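Local structure of ribonuclease H (Uncultured organism, 3U3G) at residues Thr8-Ala12 and Thr43-Glu49; Asn15-Ile21 and Ala38-Thr44; Tyr50-Ile54 and Lys99-Ile103. The protein probably acts as a ribonuclease H1, cutting the RNA strand of RNA/DNA hybrids. All blocks are in the same frame, centred on the assembly; numbering follows the deposited sequence.

Interaction 1 (Thr8-Ala12 and Thr43-Glu49); sequences TDGGA and TTNNVAE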
loop_
_atom_site.group_PDB
_atom_site.type_symbol
_atom_site.label_atom_id
_atom_site.label_comp_id
_atom_site.label_asym_id
_atom_site.label_seq_id
_atom_site.Cartn_x
_atom_site.Cartn_y
_atom_site.Cartn_z
ATOM N N THR A 8 -3.832 -1.441 1.199
ATOM C CA THR A 8 -2.453 -1.791 1.518
ATOM C C THR A 8 -2.225 -1.848 3.008
ATOM O O THR A 8 -2.907 -1.164 3.774
ATOM C CB THR A 8 -1.418 -0.829 0.894
ATOM O OG1 THR A 8 -1.517 0.460 1.517
ATOM C CG2 THR A 8 -1.635 -0.681 -0.616
ATOM N N ASP A 9 -1.252 -2.650 3.410
ATOM C CA ASP A 9 -0.761 -2.645 4.781
ATOM C C ASP A 9 0.690 -3.118 4.769
ATOM O O ASP A 9 1.128 -3.845 3.864
ATOM C CB ASP A 9 -1.620 -3.573 5.661
ATOM C CG ASP A 9 -1.480 -3.284 7.156
ATOM O OD1 ASP A 9 -0.940 -2.227 7.542
ATOM O OD2 ASP A 9 -1.936 -4.128 7.959
ATOM N N GLY A 10 1.444 -2.696 5.776
ATOM C CA GLY A 10 2.789 -3.194 5.995
ATOM C C GLY A 10 3.027 -3.280 7.482
ATOM O O GLY A 10 2.433 -2.533 8.258
ATOM N N GLY A 11 3.884 -4.201 7.881
ATOM C CA GLY A 11 4.201 -4.360 9.294
ATOM C C GLY A 11 5.585 -4.925 9.489
ATOM O O GLY A 11 6.093 -5.663 8.644
ATOM N N ALA A 12 6.143 -4.687 10.649
ATOM C CA ALA A 12 7.365 -5.328 11.071
ATOM C C ALA A 12 7.251 -5.883 12.510
ATOM O O ALA A 12 6.618 -5.330 13.325
ATOM C CB ALA A 12 8.513 -4.347 10.990
ATOM N N THR A 43 12.881 -4.294 8.520
ATOM C CA THR A 43 12.700 -2.854 8.493
ATOM C C THR A 43 11.810 -2.389 9.642
ATOM O O THR A 43 11.453 -3.171 10.521
ATOM C CB THR A 43 12.089 -2.382 7.163
ATOM O OG1 THR A 43 12.280 -0.964 7.043
ATOM C CG2 THR A 43 10.601 -2.712 7.122
ATOM N N THR A 44 11.482 -1.105 9.658
ATOM C CA THR A 44 10.494 -0.612 10.603
ATOM C C THR A 44 9.085 -0.683 10.044
ATOM O O THR A 44 8.882 -0.901 8.839
ATOM C CB THR A 44 10.778 0.831 11.006
ATOM O OG1 THR A 44 10.659 1.667 9.846
ATOM C CG2 THR A 44 12.175 0.953 11.579
ATOM N N ASN A 45 8.114 -0.542 10.935
ATOM C CA ASN A 45 6.721 -0.605 10.578
ATOM C C ASN A 45 6.383 0.432 9.514
ATOM O O ASN A 45 5.665 0.151 8.561
ATOM C CB ASN A 45 5.845 -0.391 11.816
ATOM C CG ASN A 45 4.590 -1.210 11.773
ATOM O OD1 ASN A 45 3.575 -0.756 11.233
ATOM N ND2 ASN A 45 4.738 -2.505 12.047
ATOM N N ASN A 46 6.759 1.679 9.771
ATOM C CA ASN A 46 6.362 2.763 8.885
ATOM C C ASN A 46 6.990 2.629 7.498
ATOM O O ASN A 46 6.348 2.929 6.497
ATOM C CB ASN A 46 6.697 4.121 9.495
ATOM C CG ASN A 46 5.671 4.574 10.511
ATOM O OD1 ASN A 46 4.523 4.118 10.507
ATOM N ND2 ASN A 46 6.055 5.538 11.339
ATOM N N VAL A 47 8.234 2.161 7.458
ATOM C CA VAL A 47 8.860 1.849 6.183
ATOM C C VAL A 47 8.112 0.747 5.444
ATOM O O VAL A 47 7.796 0.912 4.262
ATOM C CB VAL A 47 10.351 1.541 6.310
ATOM C CG1 VAL A 47 10.887 0.903 5.019
ATOM C CG2 VAL A 47 11.118 2.823 6.630
ATOM N N ALA A 48 7.717 -0.306 6.162
ATOM C CA ALA A 48 6.886 -1.346 5.564
ATOM C C ALA A 48 5.565 -0.841 4.989
ATOM O O ALA A 48 5.186 -1.245 3.898
ATOM C CB ALA A 48 6.668 -2.515 6.538
ATOM N N GLU A 49 4.876 0.059 5.695
ATOM C CA GLU A 49 3.653 0.643 5.152
ATOM C C GLU A 49 3.924 1.356 3.830
ATOM O O GLU A 49 3.121 1.293 2.890
ATOM C CB GLU A 49 3.025 1.635 6.137
ATOM C CG GLU A 49 2.331 1.007 7.356
ATOM C CD GLU A 49 0.806 0.895 7.211
ATOM O OE1 GLU A 49 0.284 0.840 6.072
ATOM O OE2 GLU A 49 0.124 0.809 8.254
HETATM O O HOH W 1 0.457 0.417 3.513
#
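Asp9 and Glu49 bring their carboxylates together where the strand passes the first turns of the helix. OD1 of Asp9 lies 3.3 Å from OE2 of Glu49. Both are acceptors, so this is a close approach and not a hydrogen bond. The two side chains cross obliquely, with carboxylate planes 58° apart. The Glu49 chain is bent at its second torsion (chi2 -99°), which folds the acid back over the strand. Asp9 also touches Asp77 and Asp128. Such a cluster is consistent with the acidic, metal-dependent active site known from the RNase H family.

A water binds the other oxygen of Glu49. It donates to Glu49 OE1 at 2.6 Å and to Glu49 O at 2.9 Å. It accepts from Thr8 OG1 at 2.8 Å. The water therefore ties the acid to its own backbone and to the strand.

Past the acids the backbones close up. Gly10 has no side chain to hold the helix off, and its CA sits 4.0 Å from Glu49 CA. The methyl of Ala48 points at the strand, with CB 3.5 Å from Gly11 N. Ala12 faces the helix entry, its CB 3.2 Å from Thr43 O. Thr44 is the N-cap there, and its OG1 accepts a weak bond from Val47 N.

The axes of strand 8-12 and helix 45-49 run roughly antiparallel, at 152°. Strand 3-12 pairs with strand 17-26 along one edge. Helix 45-60 covers one side of it, also touching Thr8 through Ala52 and Leu53. Helix 125-139 meets Asp9 through Ala127, Asp128 and Val131.

Interaction 2 (Asn15-Ile21 and Ala38-Thr44); sequences NPGPAGI and AYIGETT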
loop_
_atom_site.group_PDB
_atom_site.type_symbol
_atom_site.label_atom_id
_atom_site.label_comp_id
_atom_site.label_asym_id
_atom_site.label_seq_id
_atom_site.Cartn_x
_atom_site.Cartn_y
_atom_site.Cartn_z
ATOM N N ASN A 15 11.658 -3.343 15.745
ATOM C CA ASN A 15 11.912 -2.015 15.289
ATOM C C ASN A 15 13.382 -1.657 15.080
ATOM O O ASN A 15 13.871 -0.815 15.760
ATOM C CB ASN A 15 11.241 -1.153 16.373
ATOM C CG ASN A 15 11.237 0.287 16.079
ATOM O OD1 ASN A 15 11.258 1.082 16.977
ATOM N ND2 ASN A 15 11.082 0.643 14.845
ATOM N N PRO A 16 14.085 -2.242 14.131
ATOM C CA PRO A 16 13.478 -2.976 13.005
ATOM C C PRO A 16 13.435 -4.451 13.228
ATOM O O PRO A 16 14.046 -4.981 14.117
ATOM C CB PRO A 16 14.465 -2.704 11.869
ATOM C CG PRO A 16 15.818 -2.626 12.572
ATOM C CD PRO A 16 15.474 -1.905 13.842
ATOM N N GLY A 17 12.691 -5.118 12.390
ATOM C CA GLY A 17 12.564 -6.566 12.474
ATOM C C GLY A 17 11.970 -7.116 11.192
ATOM O O GLY A 17 11.633 -6.346 10.286
ATOM N N PRO A 18 11.847 -8.447 11.102
ATOM C CA PRO A 18 11.240 -9.114 9.947
ATOM C C PRO A 18 9.918 -8.453 9.540
ATOM O O PRO A 18 9.027 -8.264 10.362
ATOM C CB PRO A 18 11.008 -10.544 10.454
ATOM C CG PRO A 18 12.078 -10.728 11.508
ATOM C CD PRO A 18 12.113 -9.398 12.200
ATOM N N ALA A 19 9.821 -8.057 8.271
ATOM C CA ALA A 19 8.721 -7.203 7.827
ATOM C C ALA A 19 8.041 -7.747 6.581
ATOM O O ALA A 19 8.640 -8.491 5.800
ATOM C CB ALA A 19 9.200 -5.779 7.603
ATOM N N GLY A 20 6.803 -7.320 6.381
ATOM C CA GLY A 20 5.987 -7.823 5.294
ATOM C C GLY A 20 5.099 -6.739 4.738
ATOM O O GLY A 20 4.799 -5.751 5.412
ATOM N N ILE A 21 4.601 -6.977 3.526
ATOM C CA ILE A 21 3.625 -6.081 2.902
ATOM C C ILE A 21 2.440 -6.882 2.396
ATOM O O ILE A 21 2.570 -8.080 2.094
ATOM C CB ILE A 21 4.247 -5.252 1.761
ATOM C CG1 ILE A 21 4.792 -6.165 0.654
ATOM C CG2 ILE A 21 5.325 -4.316 2.332
ATOM C CD1 ILE A 21 5.341 -5.424 -0.520
ATOM N N ALA A 38 4.237 -10.279 0.584
ATOM C CA ALA A 38 5.681 -10.398 0.394
ATOM C C ALA A 38 6.461 -10.111 1.670
ATOM O O ALA A 38 6.151 -9.170 2.391
ATOM C CB ALA A 38 6.152 -9.493 -0.737
ATOM N N TYR A 39 7.518 -10.886 1.899
ATOM C CA TYR A 39 8.517 -10.563 2.909
ATOM C C TYR A 39 9.504 -9.565 2.329
ATOM O O TYR A 39 9.943 -9.707 1.176
ATOM C CB TYR A 39 9.249 -11.847 3.294
ATOM C CG TYR A 39 10.356 -11.656 4.290
ATOM C CD1 TYR A 39 10.076 -11.273 5.592
ATOM C CD2 TYR A 39 11.683 -11.912 3.943
ATOM C CE1 TYR A 39 11.097 -11.073 6.509
ATOM C CE2 TYR A 39 12.710 -11.725 4.858
ATOM C CZ TYR A 39 12.403 -11.309 6.137
ATOM O OH TYR A 39 13.431 -11.071 7.030
ATOM N N ILE A 40 9.840 -8.538 3.102
ATOM C CA ILE A 40 10.658 -7.462 2.581
ATOM C C ILE A 40 11.954 -7.282 3.364
ATOM O O ILE A 40 12.641 -6.282 3.192
ATOM C CB ILE A 40 9.898 -6.132 2.506
ATOM C CG1 ILE A 40 9.494 -5.647 3.902
ATOM C CG2 ILE A 40 8.658 -6.268 1.636
ATOM C CD1 ILE A 40 9.091 -4.186 3.919
ATOM N N GLY A 41 12.371 -8.324 4.075
ATOM C CA GLY A 41 13.552 -8.212 4.937
ATOM C C GLY A 41 13.231 -7.448 6.205
ATOM O O GLY A 41 12.072 -7.358 6.614
ATOM N N GLU A 42 14.266 -6.996 6.900
ATOM C CA GLU A 42 14.068 -6.362 8.202
ATOM C C GLU A 42 13.993 -4.856 8.063
ATOM O O GLU A 42 14.851 -4.232 7.428
ATOM C CB GLU A 42 15.191 -6.746 9.166
ATOM C CG GLU A 42 15.300 -8.242 9.378
ATOM C CD GLU A 42 15.934 -8.606 10.702
ATOM O OE1 GLU A 42 16.083 -7.713 11.561
ATOM O OE2 GLU A 42 16.189 -9.806 10.915
ATOM N N THR A 43 12.881 -4.294 8.520
ATOM C CA THR A 43 12.700 -2.854 8.493
ATOM C C THR A 43 11.810 -2.389 9.642
ATOM O O THR A 43 11.453 -3.171 10.521
ATOM C CB THR A 43 12.089 -2.382 7.163
ATOM O OG1 THR A 43 12.280 -0.964 7.043
ATOM C CG2 THR A 43 10.601 -2.712 7.122
ATOM N N THR A 44 11.482 -1.105 9.658
ATOM C CA THR A 44 10.494 -0.612 10.603
ATOM C C THR A 44 9.085 -0.683 10.044
ATOM O O THR A 44 8.882 -0.901 8.839
ATOM C CB THR A 44 10.778 0.831 11.006
ATOM O OG1 THR A 44 10.659 1.667 9.846
ATOM C CG2 THR A 44 12.175 0.953 11.579
#
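Tyr39 turns the edge of its ring to Pro18, whose CB lies in the ring plane, 4.0 Å from Tyr39 CE1. One face of the ring is covered by its own strand, with Gly41 N over the centre. Ala19 O comes in obliquely, 3.1 Å from Tyr39 CD1. The ring reaches this place because CG stands anti to the backbone N (chi1 177°). Next to it, Pro18 and Glu42 lie side by side and point the same way.

The contacts on the face of Ala19 and Ile21 are mostly apolar. Ala19 CB packs tightly on Thr43 CG2, at 3.4 Å. The side chains of Ile21 and Ile40 cross at about a right angle, with their CG2 atoms 3.9 Å apart. Helix 45-60 covers this face through Ala48, Ala52 and Arg55.

Backbone bonds run both ways in the pairs Ile21-Ala38 and Gly17-Thr43. Between them Ala19 faces two residues: its O accepts from Ile40 N at 3.0 Å, and its N donates to Gly41 O at 2.9 Å. This is consistent with a beta bulge at Ile40 and Gly41. The antiparallel hairpin of strands 17-26 and 32-41 forms one margin of the mixed sheet of the RNase H fold.

Interaction 3 (Tyr50-Ile54 and Lys99-Ile103); sequences YEALI and KFAKI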
loop_
_atom_site.group_PDB
_atom_site.type_symbol
_atom_site.label_atom_id
_atom_site.label_comp_id
_atom_site.label_asym_id
_atom_site.label_seq_id
_atom_site.Cartn_x
_atom_site.Cartn_y
_atom_site.Cartn_z
ATOM N N TYR A 50 5.023 2.108 3.781
ATOM C CA TYR A 50 5.367 2.837 2.559
ATOM C C TYR A 50 5.785 1.882 1.444
ATOM O O TYR A 50 5.375 2.058 0.297
ATOM C CB TYR A 50 6.496 3.834 2.823
ATOM C CG TYR A 50 6.057 5.199 3.321
ATOM C CD1 TYR A 50 5.116 5.335 4.332
ATOM C CD2 TYR A 50 6.644 6.358 2.832
ATOM C CE1 TYR A 50 4.732 6.589 4.790
ATOM C CE2 TYR A 50 6.320 7.595 3.340
ATOM C CZ TYR A 50 5.343 7.711 4.298
ATOM O OH TYR A 50 4.958 8.971 4.731
ATOM N N GLU A 51 6.497 0.819 1.800
ATOM C CA GLU A 51 6.872 -0.181 0.801
ATOM C C GLU A 51 5.638 -0.876 0.229
ATOM O O GLU A 51 5.630 -1.265 -0.934
ATOM C CB GLU A 51 7.840 -1.215 1.386
ATOM C CG GLU A 51 9.246 -0.724 1.705
ATOM C CD GLU A 51 10.134 -0.560 0.476
ATOM O OE1 GLU A 51 9.619 -0.488 -0.675
ATOM O OE2 GLU A 51 11.364 -0.425 0.683
ATOM N N ALA A 52 4.601 -1.070 1.038
ATOM C CA ALA A 52 3.396 -1.701 0.531
ATOM C C ALA A 52 2.710 -0.824 -0.507
ATOM O O ALA A 52 2.230 -1.322 -1.531
ATOM C CB ALA A 52 2.440 -2.021 1.677
ATOM N N LEU A 53 2.717 0.495 -0.288
ATOM C CA LEU A 53 2.222 1.418 -1.310
ATOM C C LEU A 53 3.059 1.351 -2.599
ATOM O O LEU A 53 2.502 1.369 -3.701
ATOM C CB LEU A 53 2.191 2.859 -0.785
ATOM C CG LEU A 53 1.175 3.196 0.297
ATOM C CD1 LEU A 53 1.554 4.515 0.965
ATOM C CD2 LEU A 53 -0.202 3.290 -0.336
ATOM N N ILE A 54 4.385 1.360 -2.454
ATOM C CA ILE A 54 5.256 1.245 -3.621
ATOM C C ILE A 54 4.957 -0.043 -4.413
ATOM O O ILE A 54 4.833 -0.014 -5.631
ATOM C CB ILE A 54 6.725 1.335 -3.202
ATOM C CG1 ILE A 54 7.005 2.747 -2.675
ATOM C CG2 ILE A 54 7.640 0.996 -4.368
ATOM C CD1 ILE A 54 8.347 2.892 -2.005
ATOM N N LYS A 99 11.337 7.834 0.460
ATOM C CA LYS A 99 10.253 7.030 -0.079
ATOM C C LYS A 99 8.997 7.853 -0.350
ATOM O O LYS A 99 8.279 7.620 -1.326
ATOM C CB LYS A 99 9.957 5.832 0.826
ATOM C CG LYS A 99 11.017 4.738 0.730
ATOM C CD LYS A 99 10.955 3.775 1.917
ATOM C CE LYS A 99 12.263 2.991 2.069
ATOM N NZ LYS A 99 12.611 2.224 0.860
ATOM N N PHE A 100 8.764 8.872 0.470
ATOM C CA PHE A 100 7.622 9.731 0.246
ATOM C C PHE A 100 7.720 10.425 -1.116
ATOM O O PHE A 100 6.757 10.477 -1.885
ATOM C CB PHE A 100 7.529 10.794 1.348
ATOM C CG PHE A 100 6.325 11.672 1.230
ATOM C CD1 PHE A 100 5.090 11.223 1.682
ATOM C CD2 PHE A 100 6.362 12.803 0.438
ATOM C CE1 PHE A 100 3.942 11.962 1.463
ATOM C CE2 PHE A 100 5.209 13.550 0.222
ATOM C CZ PHE A 100 4.001 13.119 0.733
ATOM N N ALA A 101 8.895 10.991 -1.396
ATOM C CA ALA A 101 9.125 11.665 -2.675
ATOM C C ALA A 101 9.019 10.709 -3.862
ATOM O O ALA A 101 8.434 11.030 -4.898
ATOM C CB ALA A 101 10.497 12.349 -2.668
ATOM N N LYS A 102 9.515 9.497 -3.655
ATOM C CA LYS A 102 9.470 8.475 -4.696
ATOM C C LYS A 102 8.021 8.087 -5.022
ATOM O O LYS A 102 7.616 8.119 -6.184
ATOM C CB LYS A 102 10.247 7.255 -4.218
ATOM C CG LYS A 102 10.139 6.039 -5.125
ATOM C CD LYS A 102 11.058 4.923 -4.662
ATOM C CE LYS A 102 10.749 3.628 -5.408
ATOM N NZ LYS A 102 11.697 2.532 -5.018
ATOM N N ILE A 103 7.215 7.864 -3.980
ATOM C CA ILE A 103 5.806 7.554 -4.153
ATOM C C ILE A 103 5.067 8.687 -4.847
ATOM O O ILE A 103 4.288 8.469 -5.769
ATOM C CB ILE A 103 5.130 7.263 -2.799
ATOM C CG1 ILE A 103 5.619 5.925 -2.246
ATOM C CG2 ILE A 103 3.611 7.296 -2.929
ATOM C CD1 ILE A 103 5.378 5.728 -0.764
#
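Tyr50, Ile54 and Ile103 carry most of this helix-helix packing within the RNase H fold. The contact joins helices 45-60 and 94-110. Segments 50-54 and 99-103 run nearly parallel, at 21°, with a closest axis approach of 10.4 Å.

Tyr50 reaches across to the other helix. Its ring edge meets Lys99 CB, 3.9 Å from CD2, and Phe100 CB, 4.0 Å from CE2. CG lies anti to the carbonyl carbon (chi1 -87°), which sends the ring out between the helices. The hydroxyl is held beyond the pair by a hydrogen bond to OE1 of Gln84.

Ile103 fits between Tyr50 and Ile54. Its CD1 comes 3.9 Å from Tyr50 CD2 and also rests near Tyr50 O. It crosses Ile54 at about a right angle, and there the packing is tight: the two CG1 atoms are 3.5 Å apart. Met85 of helix 79-85 touches Tyr50, Leu53, Phe100 and Ile103, so a third helix borders the apolar core.

Lys102 touches Ile54 near its end, CE lying 4.2 Å from Ile54 CG2. Next to this, a salt bridge joins the helices. Lys99 NZ donates to Glu51 OE2 at 2.9 Å, coming from above the carboxylate, 57° out of its plane.

Helix 45-60 is shared by interactions 1 and 3, and interaction 2 packs against it. Its first turn packs on strand 3-12 in interaction 1, and its next turn on helix 94-110 in interaction 3. Their centres are about 11 Å apart. The centre of interaction 2 lies about 7 Å from that of interaction 1 and about 15 Å from that of interaction 3. It is nested inside the chain loop that interaction 1 closes, and the two share Thr43 and Thr44. Interaction 3 opens after both have closed. Gly11 O probably accepts from Gly20 N, joining strand 3-12 to the hairpin. The sheet margin, the probable active-site acids and the helix pair form one packed unit.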